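Local coordinates for microtubule-associated protein 1A/1B, light chain 3 (Trypanosoma brucei brucei, PDB 3W1Y), which belongs to the ubiquitin-like ATG8 family of autophagy proteins and probably works on membranes through coupling to, or binding of, phosphatidylethanolamine, at residues 114-117 with 118-122; 74-77 with 78-82. One frame throughout, in Å; residues are numbered along the deposited sequence.

Interaction 1 (114-117 with 118-122); sequences DIYA and RAKDP
Lys120 lays its aliphatic chain over one face of the Tyr116 ring. Its CD sits 3.9 Å from the centroid of the Tyr116 ring, 21° off the normal and displaced toward the rim, which makes a CH-pi contact. CB of Lys120 comes down on the same ring further back, 3.6 Å from CE1 of Tyr116, and the rest of the chain runs on extended across the ring toward CE2. With CG of Lys120 between its own backbone N and carbonyl carbon (chi1 70°), that extended chain carries CD across the ring face. At the backbone, the carbonyl oxygen of Tyr116 takes two bonds: one from Lys120 N at 2.9 Å, and one from Ala119 N, which stands well above the carbonyl plane. One residue earlier the bonding is poorer. Ile115 O has weak bonds from Ala119 N at 2.8 Å and Arg118 N at 3.2 Å, both strongly bent. The CG of Arg118 also presses against Ile115 O at 3.2 Å, while CG2 of Ile115 lies over the rim of one guanidinium face, a loose contact. Further out, the phenol oxygen of Tyr116 is hydrogen-bonded to Gly124 O and the ring packs on Ile34, Pro35 and Leu126, so the ring under Lys120 is itself held in place. Ile115 and Ala119 both reach Ile101 and Leu126. Lys120 is the first residue to leave helical geometry, and the mixed bonding is that of a last turn where i+4 bonds give way to i+3, here closing helix 112-119 before strand 126-133 of the ubiquitin-like fold.

Interaction 2 (74-77 with 78-82); sequences ETAT and VMEFM
Thr77 and Glu80 meet through two torsions. In Thr77, OG1 lies between the backbone N and the carbonyl carbon (chi1 57°), facing the start of the helix; in Glu80, CG is anti to the carbonyl carbon (chi1 -84°), and the chain then runs out extended, bringing the carboxylate back over the residue that precedes the helix. A single oxygen, OE2 of Glu80, does the gripping. It accepts from Thr77 N at 2.9 Å in a nearly straight bond (168°) and from the hydroxyl OG1 of Thr77 at 3.2 Å, both on its anti side and both somewhat out of the carboxylate plane. The exchange is returned by Glu80 N, which donates to OG1 of Thr77 at 3.3 Å. This is a capping box, with Thr77 as the N-cap of helix 78-88: the side chain of each residue serves the backbone N-H of the other, and the negative carboxylate lies near the helix N-terminus, where the helix dipole would probably stabilise it. Regular helical bonding then takes over, as Phe81 N reaches Thr77 O at 3.1 Å. Ala76 lies just before the cap, its CA 3.4 Å from OE2 of Glu80. Around this turn, Val78 packs on Pro106 and on Ile115 of helix 112-119, while Phe81 meets the ring of Phe70 edge-to-face and also packs on Ile36 and Val99 of the sheet. The capped turn also borders a second copy of the protein: Thr77 and Glu80 touch Met83 of that neighbouring subunit, and Met79 packs on its counterpart, Met79 of that second subunit.

The two contacts sit at opposite kinds of helix end. Interaction 2 starts helix 78-88 and is mostly buried, with side-chain oxygens bonded to backbone N-H groups; interaction 1 ends helix 112-119, is more exposed, and relies on backbone carbonyls and a lysine chain lying over an aromatic ring. Their centres are 14 Å apart, yet they touch where CD1 of Ile115 meets CG2 of Val78 at 3.3 Å, so the two helices share apolar packing. Each also packs against strand 33-40, through Tyr116 in one and Phe81 in the other. Subunit contacts differ too: the second copy of the protein reaches 74-82, whereas no other chain of the assembly touches 114-122.

Interaction 1 (114-117 with 118-122)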
loop_
_atom_site.group_PDB
_atom_site.type_symbol
_atom_site.label_atom_id
_atom_site.label_comp_id
_atom_site.label_asym_id
_atom_site.label_seq_id
_atom_site.Cartn_x
_atom_site.Cartn_y
_atom_site.Cartn_z
ATOM N N ASP A 114 0.788 13.983 12.076
ATOM C CA ASP A 114 0.190 13.417 13.290
ATOM C C ASP A 114 1.013 12.242 13.797
ATOM O O ASP A 114 1.193 12.086 14.993
ATOM C CB ASP A 114 -1.278 13.027 13.074
ATOM C CG ASP A 114 -2.187 14.251 12.892
ATOM O OD1 ASP A 114 -2.004 15.258 13.622
ATOM O OD2 ASP A 114 -3.093 14.198 12.032
ATOM N N ILE A 115 1.538 11.433 12.887
ATOM C CA ILE A 115 2.360 10.277 13.282
ATOM C C ILE A 115 3.677 10.767 13.869
ATOM O O ILE A 115 4.159 10.249 14.882
ATOM C CB ILE A 115 2.610 9.343 12.065
ATOM C CG1 ILE A 115 1.256 8.817 11.537
ATOM C CG2 ILE A 115 3.583 8.216 12.415
ATOM C CD1 ILE A 115 1.355 8.100 10.220
ATOM N N TYR A 116 4.241 11.776 13.218
ATOM C CA TYR A 116 5.465 12.419 13.665
ATOM C C TYR A 116 5.388 12.932 15.111
ATOM O O TYR A 116 6.240 12.588 15.936
ATOM C CB TYR A 116 5.800 13.551 12.713
ATOM C CG TYR A 116 7.119 14.198 12.964
ATOM C CD1 TYR A 116 8.300 13.517 12.707
ATOM C CD2 TYR A 116 7.192 15.515 13.433
ATOM C CE1 TYR A 116 9.538 14.122 12.911
ATOM C CE2 TYR A 116 8.423 16.135 13.637
ATOM C CZ TYR A 116 9.599 15.424 13.381
ATOM O OH TYR A 116 10.831 16.020 13.583
ATOM N N ALA A 117 4.363 13.740 15.409
ATOM C CA ALA A 117 4.088 14.227 16.779
ATOM C C ALA A 117 4.126 13.144 17.845
ATOM O O ALA A 117 4.682 13.346 18.928
ATOM C CB ALA A 117 2.754 14.985 16.841
ATOM N N ARG A 118 3.553 11.987 17.544
ATOM C CA ARG A 118 3.535 10.882 18.505
ATOM C C ARG A 118 4.769 9.947 18.484
ATOM O O ARG A 118 5.101 9.336 19.521
ATOM C CB ARG A 118 2.244 10.053 18.351
ATOM C CG ARG A 118 2.207 9.123 17.150
ATOM C CD ARG A 118 1.382 7.848 17.471
ATOM N NE ARG A 118 1.772 6.689 16.636
ATOM C CZ ARG A 118 1.131 6.299 15.533
ATOM N NH1 ARG A 118 0.048 6.956 15.120
ATOM N NH2 ARG A 118 1.567 5.245 14.837
ATOM N N ALA A 119 5.439 9.825 17.331
ATOM C CA ALA A 119 6.388 8.705 17.148
ATOM C C ALA A 119 7.792 9.104 16.769
ATOM O O ALA A 119 8.650 8.250 16.606
ATOM C CB ALA A 119 5.841 7.644 16.128
ATOM N N LYS A 120 8.042 10.390 16.626
ATOM C CA LYS A 120 9.392 10.823 16.297
ATOM C C LYS A 120 10.405 10.387 17.347
ATOM O O LYS A 120 10.116 10.307 18.549
ATOM C CB LYS A 120 9.461 12.339 16.094
ATOM C CG LYS A 120 9.292 13.168 17.343
ATOM C CD LYS A 120 9.320 14.599 16.951
ATOM C CE LYS A 120 9.119 15.488 18.134
ATOM N NZ LYS A 120 9.021 16.888 17.631
ATOM N N ASP A 121 11.595 10.092 16.852
ATOM C CA ASP A 121 12.755 9.792 17.658
ATOM C C ASP A 121 13.293 11.066 18.308
ATOM O O ASP A 121 13.089 12.161 17.797
ATOM C CB ASP A 121 13.821 9.245 16.709
ATOM C CG ASP A 121 14.928 8.579 17.421
ATOM O OD1 ASP A 121 15.945 9.240 17.752
ATOM O OD2 ASP A 121 14.751 7.392 17.677
ATOM N N PRO A 122 13.999 10.935 19.443
ATOM C CA PRO A 122 14.709 12.116 19.949
ATOM C C PRO A 122 15.634 12.813 18.928
ATOM O O PRO A 122 15.899 14.014 19.076
ATOM C CB PRO A 122 15.530 11.554 21.124
ATOM C CG PRO A 122 14.771 10.350 21.564
ATOM C CD PRO A 122 14.137 9.768 20.344
#

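Interaction 2 (74-77 with 78-82)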
loop_
_atom_site.group_PDB
_atom_site.type_symbol
_atom_site.label_atom_id
_atom_site.label_comp_id
_atom_site.label_asym_id
_atom_site.label_seq_id
_atom_site.Cartn_x
_atom_site.Cartn_y
_atom_site.Cartn_z
ATOM N N GLU A 74 3.816 17.658 6.221
ATOM C CA GLU A 74 3.116 17.188 7.420
ATOM C C GLU A 74 1.664 16.801 7.110
ATOM O O GLU A 74 1.079 15.953 7.798
ATOM C CB GLU A 74 3.166 18.239 8.544
ATOM C CG GLU A 74 2.627 19.647 8.167
ATOM C CD GLU A 74 2.747 20.684 9.298
ATOM O OE1 GLU A 74 3.426 20.428 10.334
ATOM O OE2 GLU A 74 2.176 21.791 9.140
ATOM N N THR A 75 1.109 17.421 6.064
ATOM C CA THR A 75 -0.246 17.127 5.580
ATOM C C THR A 75 -0.357 15.919 4.594
ATOM O O THR A 75 -1.473 15.438 4.336
ATOM C CB THR A 75 -0.893 18.375 4.934
ATOM O OG1 THR A 75 -0.009 18.883 3.929
ATOM C CG2 THR A 75 -1.140 19.476 5.979
ATOM N N ALA A 76 0.769 15.450 4.046
ATOM C CA ALA A 76 0.786 14.208 3.268
ATOM C C ALA A 76 0.218 13.047 4.083
ATOM O O ALA A 76 0.398 12.983 5.280
ATOM C CB ALA A 76 2.229 13.871 2.800
ATOM N N THR A 77 -0.472 12.129 3.431
ATOM C CA THR A 77 -0.952 10.915 4.113
ATOM C C THR A 77 0.066 9.774 4.071
ATOM O O THR A 77 1.022 9.819 3.295
ATOM C CB THR A 77 -2.210 10.410 3.481
ATOM O OG1 THR A 77 -1.944 10.177 2.104
ATOM C CG2 THR A 77 -3.322 11.448 3.617
ATOM N N VAL A 78 -0.170 8.746 4.903
ATOM C CA VAL A 78 0.581 7.500 4.849
ATOM C C VAL A 78 0.600 6.919 3.432
ATOM O O VAL A 78 1.638 6.486 2.952
ATOM C CB VAL A 78 0.065 6.470 5.886
ATOM C CG1 VAL A 78 0.615 5.099 5.620
ATOM C CG2 VAL A 78 0.453 6.883 7.288
ATOM N N MET A 79 -0.544 6.928 2.754
ATOM C CA MET A 79 -0.613 6.418 1.392
ATOM C C MET A 79 0.350 7.148 0.439
ATOM O O MET A 79 1.008 6.520 -0.396
ATOM C CB MET A 79 -2.081 6.466 0.884
ATOM C CG MET A 79 -2.266 5.977 -0.560
ATOM S SD MET A 79 -1.854 4.202 -0.704
ATOM C CE MET A 79 -3.427 3.526 -0.182
ATOM N N GLU A 80 0.400 8.473 0.547
ATOM C CA GLU A 80 1.287 9.273 -0.306
ATOM C C GLU A 80 2.745 8.916 -0.070
ATOM O O GLU A 80 3.505 8.743 -1.020
ATOM C CB GLU A 80 1.046 10.784 -0.112
ATOM C CG GLU A 80 -0.105 11.299 -0.968
ATOM C CD GLU A 80 -0.620 12.690 -0.556
ATOM O OE1 GLU A 80 -0.693 13.574 -1.444
ATOM O OE2 GLU A 80 -0.981 12.894 0.630
ATOM N N PHE A 81 3.121 8.801 1.201
ATOM C CA PHE A 81 4.430 8.286 1.577
ATOM C C PHE A 81 4.708 6.928 0.946
ATOM O O PHE A 81 5.769 6.722 0.364
ATOM C CB PHE A 81 4.554 8.208 3.107
ATOM C CG PHE A 81 5.731 7.412 3.586
ATOM C CD1 PHE A 81 7.007 7.681 3.140
ATOM C CD2 PHE A 81 5.556 6.397 4.510
ATOM C CE1 PHE A 81 8.076 6.944 3.580
ATOM C CE2 PHE A 81 6.651 5.655 4.968
ATOM C CZ PHE A 81 7.895 5.931 4.492
ATOM N N MET A 82 3.759 6.015 1.057
ATOM C CA MET A 82 3.936 4.688 0.511
ATOM C C MET A 82 4.106 4.686 -1.003
ATOM O O MET A 82 4.896 3.904 -1.535
ATOM C CB MET A 82 2.781 3.795 0.907
ATOM C CG MET A 82 2.937 3.124 2.243
ATOM S SD MET A 82 1.299 2.512 2.653
ATOM C CE MET A 82 1.233 1.069 1.599
#